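Local atomic coordinates of alpha-fucosidase GH29 (Fusarium graminearum, PDB entry 4PSR), a protein that hydrolyses alpha-L-fucosides as a glycoside hydrolase of family GH29, its substrates probably including the alpha-1,6-linked core fucose of glycoproteins. Residues E125-F130 and A169-Y174; W224-L229 and T270-D275; A504-K509 and R540-S545. One frame throughout, in Å; residues are numbered along the deposited sequence. Where two conformers were deposited one is given.

How the contacts relate
Contacts 1 and 2 lie in the closed eight-stranded parallel barrel. Contact 1 joins the carboxyl ends of strands 119-125 and 165-170, contact 2 those of strands 222-225 and 268-272, so the second to fifth strands of the barrel are represented in chain order. Their centres are 12 Å apart. They meet where strands 165-170 and 222-225 run side by side and where His171 ND1 reaches Asp226 OD2, 2.9 Å away, and together they build much of the fucose site. Contact 3 comes last in the chain, its centre about 36 Å from that of contact 2 and 48 Å from that of contact 1. It pairs two strands of a separate antiparallel sheet, structural packing far from the sugar.

Contact 1: E125-F130 and A169-Y174; sequences EHHDGF and AMHQAY. With FUL (beta-L-fucopyranose), chain M.
The His127 ring lies between two groups: Tyr174 CD2 stands 3.7 Å above the centre of one face, and His126 NE2 is offset toward the rim of the opposite face. Tyr174 presents its edge, the rings forming a T-shaped pair, while its CB adds a CH-pi contact. In the plane of the His127 ring the two nitrogens work at separate edges. ND1 donates to a lone pair of His171 O (2.9 Å), and NE2 hydrogen-bonds O2 of the fucose (2.9 Å), so the backbone carbonyl fixes the rotation of a ring that holds sugar. His126 sets its CD2 3.2 Å above the centre of the His171 ring, with the two planes oblique. A chi1 of -160° swings the His126 ring to the side away from its backbone N, and NE2 meets fucose O4 (3.0 Å) and, by a weak bond, O3. His171 ND1 is engaged by Asp226. Histidine suits these places because a flat ring can pack on its faces and bond at its edges. Where the parallel strands end, Glu125 O accepts from His171 N (2.8 Å), and Glu125 OE2 turns to Lys210. This aromatic cluster at the carboxyl ends of neighbouring strands forms one wall of a TIM-barrel active site.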
loop_
_atom_site.group_PDB
_atom_site.type_symbol
_atom_site.label_atom_id
_atom_site.label_comp_id
_atom_site.label_asym_id
_atom_site.label_seq_id
_atom_site.Cartn_x
_atom_site.Cartn_y
_atom_site.Cartn_z
ATOM N N GLU A 125 -12.581 -6.326 -10.387
ATOM C CA GLU A 125 -13.935 -6.616 -9.888
ATOM C C GLU A 125 -13.987 -6.056 -8.474
ATOM O O GLU A 125 -13.157 -6.443 -7.644
ATOM C CB GLU A 125 -14.241 -8.101 -9.886
ATOM C CG GLU A 125 -15.650 -8.363 -9.337
ATOM C CD GLU A 125 -16.169 -9.757 -9.527
ATOM O OE1 GLU A 125 -15.582 -10.541 -10.271
ATOM O OE2 GLU A 125 -17.205 -10.072 -8.869
ATOM N N HIS A 126 -14.935 -5.163 -8.221
ATOM C CA HIS A 126 -15.123 -4.627 -6.875
ATOM C C HIS A 126 -16.098 -5.545 -6.102
ATOM O O HIS A 126 -16.077 -6.738 -6.315
ATOM C CB HIS A 126 -15.542 -3.152 -6.962
ATOM C CG HIS A 126 -15.315 -2.400 -5.702
ATOM N ND1 HIS A 126 -16.345 -2.105 -4.836
ATOM C CD2 HIS A 126 -14.182 -1.964 -5.110
ATOM C CE1 HIS A 126 -15.856 -1.469 -3.783
ATOM N NE2 HIS A 126 -14.543 -1.381 -3.920
ATOM N N HIS A 127 -16.910 -4.994 -5.189
ATOM C CA HIS A 127 -17.863 -5.787 -4.405
ATOM C C HIS A 127 -19.195 -6.020 -5.143
ATOM O O HIS A 127 -20.018 -6.794 -4.646
ATOM C CB HIS A 127 -18.261 -5.073 -3.091
ATOM C CG HIS A 127 -17.144 -4.694 -2.154
ATOM N ND1 HIS A 127 -16.060 -5.499 -1.846
ATOM C CD2 HIS A 127 -17.017 -3.581 -1.389
ATOM C CE1 HIS A 127 -15.325 -4.886 -0.928
ATOM N NE2 HIS A 127 -15.866 -3.717 -0.648
ATOM N N ASP A 128 -19.391 -5.367 -6.292
ATOM C CA ASP A 128 -20.685 -5.256 -6.956
ATOM C C ASP A 128 -20.988 -6.353 -7.969
ATOM O O ASP A 128 -21.970 -6.250 -8.708
ATOM C CB ASP A 128 -20.804 -3.909 -7.650
ATOM C CG ASP A 128 -19.860 -3.765 -8.844
ATOM O OD1 ASP A 128 -18.820 -4.470 -8.885
ATOM O OD2 ASP A 128 -20.164 -2.938 -9.738
ATOM N N GLY A 129 -20.162 -7.388 -8.026
ATOM C CA GLY A 129 -20.462 -8.557 -8.836
ATOM C C GLY A 129 -20.186 -8.497 -10.336
ATOM O O GLY A 129 -20.551 -9.441 -11.073
ATOM N N PHE A 130 -19.572 -7.406 -10.782
ATOM C CA PHE A 130 -19.331 -7.134 -12.216
ATOM C C PHE A 130 -17.846 -7.374 -12.488
ATOM O O PHE A 130 -16.992 -6.623 -12.006
ATOM C CB PHE A 130 -19.726 -5.676 -12.485
ATOM C CG PHE A 130 -19.718 -5.259 -13.954
ATOM C CD1 PHE A 130 -20.546 -5.899 -14.871
ATOM C CD2 PHE A 130 -18.943 -4.197 -14.405
ATOM C CE1 PHE A 130 -20.580 -5.508 -16.217
ATOM C CE2 PHE A 130 -19.000 -3.794 -15.746
ATOM C CZ PHE A 130 -19.816 -4.440 -16.640
ATOM N N ALA A 169 -6.722 -5.516 -8.816
ATOM C CA ALA A 169 -7.471 -5.511 -7.545
ATOM C C ALA A 169 -8.785 -6.245 -7.680
ATOM O O ALA A 169 -9.563 -6.060 -8.635
ATOM C CB ALA A 169 -7.681 -4.077 -7.038
ATOM N N MET A 170 -9.027 -7.102 -6.680
ATOM C CA MET A 170 -10.173 -7.992 -6.618
ATOM C C MET A 170 -10.848 -7.838 -5.263
ATOM O O MET A 170 -10.193 -8.005 -4.232
ATOM C CB MET A 170 -9.722 -9.427 -6.810
ATOM C CG MET A 170 -9.084 -9.714 -8.157
ATOM S SD MET A 170 -10.258 -9.697 -9.526
ATOM C CE MET A 170 -11.058 -11.294 -9.246
ATOM N N HIS A 171 -12.137 -7.517 -5.264
ATOM C CA HIS A 171 -12.872 -7.276 -4.024
ATOM C C HIS A 171 -14.149 -8.157 -3.970
ATOM O O HIS A 171 -15.179 -7.755 -3.423
ATOM C CB HIS A 171 -13.272 -5.782 -3.838
ATOM C CG HIS A 171 -12.257 -4.750 -4.267
ATOM N ND1 HIS A 171 -11.914 -3.682 -3.467
ATOM C CD2 HIS A 171 -11.576 -4.576 -5.432
ATOM C CE1 HIS A 171 -11.071 -2.890 -4.120
ATOM N NE2 HIS A 171 -10.853 -3.411 -5.315
ATOM N N GLN A 172 -14.043 -9.373 -4.500
ATOM C CA GLN A 172 -15.236 -10.162 -4.800
ATOM C C GLN A 172 -15.731 -11.041 -3.652
ATOM O O GLN A 172 -16.789 -11.652 -3.772
ATOM C CB GLN A 172 -15.087 -10.920 -6.126
ATOM C CG GLN A 172 -14.386 -12.264 -6.125
ATOM C CD GLN A 172 -12.876 -12.242 -5.965
ATOM O OE1 GLN A 172 -12.297 -11.240 -5.524
ATOM N NE2 GLN A 172 -12.217 -13.351 -6.312
ATOM N N ALA A 173 -15.025 -11.048 -2.528
ATOM C CA ALA A 173 -15.515 -11.775 -1.342
ATOM C C ALA A 173 -16.698 -11.104 -0.687
ATOM O O ALA A 173 -17.666 -11.792 -0.289
ATOM C CB ALA A 173 -14.413 -11.951 -0.338
ATOM N N TYR A 174 -16.682 -9.784 -0.517
ATOM C CA TYR A 174 -17.767 -9.145 0.235
ATOM C C TYR A 174 -19.074 -9.154 -0.556
ATOM O O TYR A 174 -20.179 -9.052 0.006
ATOM C CB TYR A 174 -17.364 -7.734 0.678
ATOM C CG TYR A 174 -18.349 -7.005 1.546
ATOM C CD1 TYR A 174 -19.019 -7.646 2.590
ATOM C CD2 TYR A 174 -18.555 -5.648 1.383
ATOM C CE1 TYR A 174 -19.900 -6.958 3.381
ATOM C CE2 TYR A 174 -19.446 -4.946 2.182
ATOM C CZ TYR A 174 -20.102 -5.603 3.197
ATOM O OH TYR A 174 -20.984 -4.859 3.966
HETATM C C1 FUL M . -12.329 -1.097 1.068
HETATM C C2 FUL M . -13.497 -1.153 0.104
HETATM O O2 FUL M . -14.734 -1.466 0.763
HETATM C C3 FUL M . -13.567 0.206 -0.541
HETATM O O3 FUL M . -14.686 0.249 -1.398
HETATM C C4 FUL M . -12.279 0.415 -1.296
HETATM O O4 FUL M . -12.189 -0.539 -2.349
HETATM C C5 FUL M . -11.105 0.282 -0.334
HETATM C C6 FUL M . -9.762 0.400 -1.023
HETATM O O5 FUL M . -11.115 -0.958 0.369
HETATM O O1 FUL M . -12.269 -2.316 1.763
#

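Contact 2: W224-L229 and T270-D275; sequences WNDFSL and TYKHHD. With FUL (beta-L-fucopyranose), chain M.
Bends at chi2 (-65°) and chi4 (71°) curl Lys272 back over Asp226, bringing NZ to 2.8 Å from Asp226 OD1 in a salt bridge. NZ comes from above the carboxylate plane, while Phe227 N donates to the same OD1 from the opposite face. NZ also donates to fucose O5 (2.9 Å), and fucose O1 donates to Asp226 OD1 (2.7 Å), so the cation and the carboxylate grip adjoining oxygens of the sugar. Lysine fits here because its long chain spans the gap, its CE resting 3.6 Å from CZ2 of Trp224. The fucose methyl, C6, lies next to that indole, and Trp224 NE1 is hydrogen-bonded to Asp303. These groups stand at the carboxyl ends of the fourth and fifth strands of the TIM barrel, parallel neighbours joined by a crossover through helix 246-263. Thr270 O takes two donors from Asn225: the backbone N from above the carbonyl plane, and ND2 (3.1 Å) nearly in line with the C=O, the amide lying flat toward it. One water links Asn225 O to Thr270 OG1. Beyond the strands, a type I turn from Lys272 to Asp275 delivers an aspartate whose OD2 receives Leu229 N (3.1 Å) on its syn lone pair. A second water donates to Asp275 OD2 and accepts from Lys272 N. Asp275 OD1, in turn, accepts from Asp230 N and Gly277 N, tying down the loop after Phe227.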
loop_
_atom_site.group_PDB
_atom_site.type_symbol
_atom_site.label_atom_id
_atom_site.label_comp_id
_atom_site.label_asym_id
_atom_site.label_seq_id
_atom_site.Cartn_x
_atom_site.Cartn_y
_atom_site.Cartn_z
ATOM N N TRP A 224 -4.219 -8.004 -5.738
ATOM C CA TRP A 224 -4.616 -7.295 -4.528
ATOM C C TRP A 224 -6.005 -7.789 -4.162
ATOM O O TRP A 224 -6.883 -7.877 -5.027
ATOM C CB TRP A 224 -4.596 -5.811 -4.872
ATOM C CG TRP A 224 -4.967 -4.780 -3.846
ATOM C CD1 TRP A 224 -4.109 -3.868 -3.282
ATOM C CD2 TRP A 224 -6.267 -4.447 -3.352
ATOM N NE1 TRP A 224 -4.793 -3.000 -2.479
ATOM C CE2 TRP A 224 -6.118 -3.331 -2.486
ATOM C CE3 TRP A 224 -7.549 -4.991 -3.533
ATOM C CZ2 TRP A 224 -7.192 -2.757 -1.797
ATOM C CZ3 TRP A 224 -8.626 -4.417 -2.836
ATOM C CH2 TRP A 224 -8.431 -3.311 -1.981
ATOM N N ASN A 225 -6.199 -8.138 -2.879
ATOM C CA ASN A 225 -7.481 -8.636 -2.364
ATOM C C ASN A 225 -8.054 -7.741 -1.301
ATOM O O ASN A 225 -7.316 -7.265 -0.426
ATOM C CB ASN A 225 -7.354 -10.035 -1.751
ATOM C CG ASN A 225 -7.028 -11.079 -2.764
ATOM O OD1 ASN A 225 -7.953 -11.715 -3.327
ATOM N ND2 ASN A 225 -5.736 -11.321 -2.990
ATOM N N ASP A 226 -9.369 -7.565 -1.306
ATOM C CA ASP A 226 -10.060 -6.856 -0.246
ATOM C C ASP A 226 -10.506 -7.828 0.859
ATOM O O ASP A 226 -10.270 -9.013 0.769
ATOM C CB ASP A 226 -11.258 -6.071 -0.817
ATOM C CG ASP A 226 -11.540 -4.789 -0.070
ATOM O OD1 ASP A 226 -11.018 -4.640 1.077
ATOM O OD2 ASP A 226 -12.270 -3.942 -0.591
ATOM N N PHE A 227 -11.142 -7.255 1.872
ATOM C CA PHE A 227 -11.530 -7.954 3.106
ATOM C C PHE A 227 -12.631 -8.982 2.870
ATOM O O PHE A 227 -13.121 -9.149 1.751
ATOM C CB PHE A 227 -11.971 -6.937 4.171
ATOM C CG PHE A 227 -13.372 -6.433 4.009
ATOM C CD1 PHE A 227 -14.380 -6.877 4.840
ATOM C CD2 PHE A 227 -13.706 -5.513 3.028
ATOM C CE1 PHE A 227 -15.694 -6.424 4.699
ATOM C CE2 PHE A 227 -15.018 -5.057 2.891
ATOM C CZ PHE A 227 -16.015 -5.519 3.736
ATOM N N SER A 228 -13.034 -9.652 3.951
ATOM C CA SER A 228 -14.027 -10.748 3.947
ATOM C C SER A 228 -13.417 -12.038 3.407
ATOM O O SER A 228 -14.152 -12.942 2.982
ATOM C CB SER A 228 -15.327 -10.379 3.236
ATOM O OG SER A 228 -16.330 -11.343 3.576
ATOM N N LEU A 229 -12.090 -12.168 3.459
ATOM C CA LEU A 229 -11.441 -13.445 3.237
ATOM C C LEU A 229 -11.616 -14.336 4.495
ATOM O O LEU A 229 -11.983 -15.521 4.384
ATOM C CB LEU A 229 -9.947 -13.274 2.868
ATOM C CG LEU A 229 -9.675 -12.410 1.612
ATOM C CD1 LEU A 229 -8.200 -12.383 1.372
ATOM C CD2 LEU A 229 -10.409 -12.948 0.386
ATOM N N THR A 270 -1.694 -9.500 -2.072
ATOM C CA THR A 270 -1.913 -8.664 -0.894
ATOM C C THR A 270 -3.305 -8.943 -0.302
ATOM O O THR A 270 -4.209 -9.459 -0.989
ATOM C CB THR A 270 -1.782 -7.126 -1.186
ATOM O OG1 THR A 270 -2.919 -6.683 -1.935
ATOM C CG2 THR A 270 -0.511 -6.777 -1.948
ATOM N N TYR A 271 -3.465 -8.637 0.971
ATOM C CA TYR A 271 -4.757 -8.815 1.633
ATOM C C TYR A 271 -4.821 -7.769 2.746
ATOM O O TYR A 271 -3.768 -7.269 3.177
ATOM C CB TYR A 271 -4.970 -10.256 2.147
ATOM C CG TYR A 271 -4.096 -10.573 3.326
ATOM C CD1 TYR A 271 -2.706 -10.561 3.233
ATOM C CD2 TYR A 271 -4.680 -10.852 4.562
ATOM C CE1 TYR A 271 -1.923 -10.791 4.325
ATOM C CE2 TYR A 271 -3.901 -11.087 5.669
ATOM C CZ TYR A 271 -2.530 -11.062 5.553
ATOM O OH TYR A 271 -1.754 -11.267 6.684
ATOM N N LYS A 272 -6.024 -7.422 3.196
ATOM C CA LYS A 272 -6.149 -6.354 4.204
ATOM C C LYS A 272 -5.525 -6.789 5.536
ATOM O O LYS A 272 -5.715 -7.907 5.979
ATOM C CB LYS A 272 -7.591 -5.890 4.373
ATOM C CG LYS A 272 -8.154 -5.226 3.137
ATOM C CD LYS A 272 -7.419 -3.906 2.814
ATOM C CE LYS A 272 -8.023 -3.159 1.638
ATOM N NZ LYS A 272 -9.334 -2.576 2.000
ATOM N N HIS A 273 -4.780 -5.872 6.151
ATOM C CA HIS A 273 -3.985 -6.134 7.352
ATOM C C HIS A 273 -4.762 -6.811 8.470
ATOM O O HIS A 273 -4.262 -7.726 9.104
ATOM C CB HIS A 273 -3.357 -4.814 7.850
ATOM C CG HIS A 273 -2.721 -4.909 9.209
ATOM N ND1 HIS A 273 -3.160 -4.176 10.290
ATOM C CD2 HIS A 273 -1.671 -5.640 9.648
ATOM C CE1 HIS A 273 -2.410 -4.455 11.343
ATOM N NE2 HIS A 273 -1.502 -5.342 10.984
ATOM N N HIS A 274 -5.977 -6.356 8.689
ATOM C CA HIS A 274 -6.805 -6.830 9.814
ATOM C C HIS A 274 -7.475 -8.177 9.520
ATOM O O HIS A 274 -7.982 -8.840 10.418
ATOM C CB HIS A 274 -7.856 -5.784 10.129
ATOM C CG HIS A 274 -8.869 -5.588 9.044
ATOM N ND1 HIS A 274 -10.057 -6.289 9.004
ATOM C CD2 HIS A 274 -8.874 -4.775 7.960
ATOM C CE1 HIS A 274 -10.757 -5.907 7.950
ATOM N NE2 HIS A 274 -10.065 -4.986 7.304
ATOM N N ASP A 275 -7.476 -8.572 8.258
ATOM C CA ASP A 275 -8.125 -9.795 7.798
ATOM C C ASP A 275 -7.217 -10.986 8.110
ATOM O O ASP A 275 -5.974 -10.905 8.077
ATOM C CB ASP A 275 -8.364 -9.638 6.275
ATOM C CG ASP A 275 -9.277 -10.693 5.649
ATOM O OD1 ASP A 275 -9.395 -11.830 6.165
ATOM O OD2 ASP A 275 -9.932 -10.336 4.630
HETATM C C1 FUL M . -12.329 -1.097 1.068
HETATM C C2 FUL M . -13.497 -1.153 0.104
HETATM O O2 FUL M . -14.734 -1.466 0.763
HETATM C C3 FUL M . -13.567 0.206 -0.541
HETATM O O3 FUL M . -14.686 0.249 -1.398
HETATM C C4 FUL M . -12.279 0.415 -1.296
HETATM O O4 FUL M . -12.189 -0.539 -2.349
HETATM C C5 FUL M . -11.105 0.282 -0.334
HETATM C C6 FUL M . -9.762 0.400 -1.023
HETATM O O5 FUL M . -11.115 -0.958 0.369
HETATM O O1 FUL M . -12.269 -2.316 1.763
HETATM O O HOH W 1 -4.919 -5.815 -0.274
HETATM O O HOH W 2 -8.221 -9.134 2.775
#

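Contact 3: A504-K509 and R540-S545; sequences AAVFSK and RSIRVS
Ile542 is fully extended through chi1 and chi2, which lays CD1 3.8 Å from Val506 CG1 and 4.1 Å from Ala504 CB. Branched and small apolar side chains thus fill one face of this antiparallel pair. The other face carries Phe507, Ser541 and Arg543. Arg543 leaves the backbone extended and bends at chi3 (45°), bringing a face of its guanidinium over Phe507 CE1; ring and guanidinium planes stand 74° apart, with NH1 3.8 Å from CZ. Its NH2 is anchored by Glu569. In Ser541, chi1 of 62° sets OG between its own backbone N and carbonyl carbon, from where it donates to Lys509 O (2.6 Å) in the plane of the Lys509 carbonyl. The same OG receives Ala512 N, a double role that a short hydroxyl side chain can fill. Opposite Phe507 the strand makes a classic beta bulge: Phe507 O accepts from Arg540 N (2.8 Å) and, weakly, from Ser541 N (3.3 Å). Arg540 bends away, giving NE to Val572 O. The pair forms the middle of a four-stranded sheet, with 516-519 outside 504-507 and 568-571 outside 541-544, while Ile542 and Val544 touch Ala550 on strand 548-553 of a second antiparallel sheet.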
loop_
_atom_site.group_PDB
_atom_site.type_symbol
_atom_site.label_atom_id
_atom_site.label_comp_id
_atom_site.label_asym_id
_atom_site.label_seq_id
_atom_site.Cartn_x
_atom_site.Cartn_y
_atom_site.Cartn_z
ATOM N N ALA A 504 16.453 0.941 22.377
ATOM C CA ALA A 504 17.611 0.089 22.556
ATOM C C ALA A 504 18.306 -0.082 21.215
ATOM O O ALA A 504 17.790 0.331 20.169
ATOM C CB ALA A 504 17.195 -1.250 23.129
ATOM N N ALA A 505 19.506 -0.672 21.240
ATOM C CA ALA A 505 20.194 -1.071 20.017
ATOM C C ALA A 505 20.852 -2.423 20.273
ATOM O O ALA A 505 21.469 -2.622 21.340
ATOM C CB ALA A 505 21.239 -0.019 19.585
ATOM N N VAL A 506 20.716 -3.346 19.315
ATOM C CA VAL A 506 21.319 -4.670 19.440
ATOM C C VAL A 506 22.466 -4.809 18.447
ATOM O O VAL A 506 22.418 -4.227 17.379
ATOM C CB VAL A 506 20.292 -5.805 19.244
ATOM C CG1 VAL A 506 19.332 -5.848 20.431
ATOM C CG2 VAL A 506 19.504 -5.634 17.934
ATOM N N PHE A 507 23.502 -5.565 18.835
ATOM C CA PHE A 507 24.755 -5.667 18.081
ATOM C C PHE A 507 25.234 -7.109 17.944
ATOM O O PHE A 507 24.949 -7.966 18.788
ATOM C CB PHE A 507 25.839 -4.840 18.782
ATOM C CG PHE A 507 25.559 -3.377 18.789
ATOM C CD1 PHE A 507 24.875 -2.807 19.857
ATOM C CD2 PHE A 507 25.930 -2.574 17.721
ATOM C CE1 PHE A 507 24.582 -1.471 19.875
ATOM C CE2 PHE A 507 25.635 -1.212 17.734
ATOM C CZ PHE A 507 24.953 -0.668 18.823
ATOM N N SER A 508 25.989 -7.365 16.881
ATOM C CA SER A 508 26.481 -8.704 16.568
ATOM C C SER A 508 27.798 -9.042 17.272
ATOM O O SER A 508 28.206 -10.199 17.286
ATOM C CB SER A 508 26.647 -8.871 15.057
ATOM O OG SER A 508 27.695 -8.033 14.569
ATOM N N LYS A 509 28.446 -8.038 17.852
ATOM C CA LYS A 509 29.629 -8.271 18.685
ATOM C C LYS A 509 29.348 -7.941 20.129
ATOM O O LYS A 509 28.415 -7.198 20.435
ATOM C CB LYS A 509 30.819 -7.469 18.176
ATOM C CG LYS A 509 31.249 -7.929 16.823
ATOM C CD LYS A 509 32.498 -7.213 16.338
ATOM C CE LYS A 509 32.691 -7.424 14.841
ATOM N NZ LYS A 509 32.445 -8.840 14.432
ATOM N N ARG A 540 24.853 -10.394 20.267
ATOM C CA ARG A 540 25.828 -10.645 21.333
ATOM C C ARG A 540 25.931 -9.512 22.349
ATOM O O ARG A 540 26.612 -9.639 23.368
ATOM C CB ARG A 540 27.213 -10.941 20.736
ATOM C CG ARG A 540 27.317 -12.280 19.976
ATOM C CD ARG A 540 27.191 -13.491 20.886
ATOM N NE ARG A 540 27.448 -13.138 22.278
ATOM C CZ ARG A 540 28.651 -13.078 22.838
ATOM N NH1 ARG A 540 28.758 -12.725 24.113
ATOM N NH2 ARG A 540 29.744 -13.366 22.135
ATOM N N SER A 541 25.268 -8.390 22.091
ATOM C CA SER A 541 25.189 -7.322 23.072
ATOM C C SER A 541 23.988 -6.418 22.757
ATOM O O SER A 541 23.457 -6.426 21.640
ATOM C CB SER A 541 26.499 -6.513 23.177
ATOM O OG SER A 541 26.843 -5.849 21.966
ATOM N N ILE A 542 23.579 -5.667 23.768
ATOM C CA ILE A 542 22.490 -4.713 23.636
ATOM C C ILE A 542 22.793 -3.497 24.487
ATOM O O ILE A 542 23.276 -3.628 25.630
ATOM C CB ILE A 542 21.161 -5.344 24.063
ATOM C CG1 ILE A 542 20.002 -4.340 23.923
ATOM C CG2 ILE A 542 21.230 -5.866 25.488
ATOM C CD1 ILE A 542 18.641 -4.998 24.019
ATOM N N ARG A 543 22.532 -2.317 23.939
ATOM C CA ARG A 543 22.572 -1.076 24.690
ATOM C C ARG A 543 21.142 -0.571 24.897
ATOM O O ARG A 543 20.421 -0.295 23.923
ATOM C CB ARG A 543 23.385 -0.011 23.979
ATOM C CG ARG A 543 23.693 1.176 24.870
ATOM C CD ARG A 543 24.931 1.911 24.383
ATOM N NE ARG A 543 24.909 2.108 22.936
ATOM C CZ ARG A 543 25.987 2.193 22.168
ATOM N NH1 ARG A 543 25.841 2.390 20.865
ATOM N NH2 ARG A 543 27.205 2.086 22.693
ATOM N N VAL A 544 20.745 -0.470 26.160
ATOM C CA VAL A 544 19.400 -0.038 26.534
ATOM C C VAL A 544 19.490 1.423 26.968
ATOM O O VAL A 544 20.341 1.805 27.778
ATOM C CB VAL A 544 18.855 -0.909 27.677
ATOM C CG1 VAL A 544 17.481 -0.391 28.148
ATOM C CG2 VAL A 544 18.767 -2.382 27.267
ATOM N N SER A 545 18.640 2.285 26.424
ATOM C CA SER A 545 18.691 3.692 26.774
ATOM C C SER A 545 18.215 3.949 28.200
ATOM O O SER A 545 17.487 3.146 28.792
ATOM C CB SER A 545 17.829 4.508 25.797
ATOM O OG SER A 545 18.283 4.325 24.471
#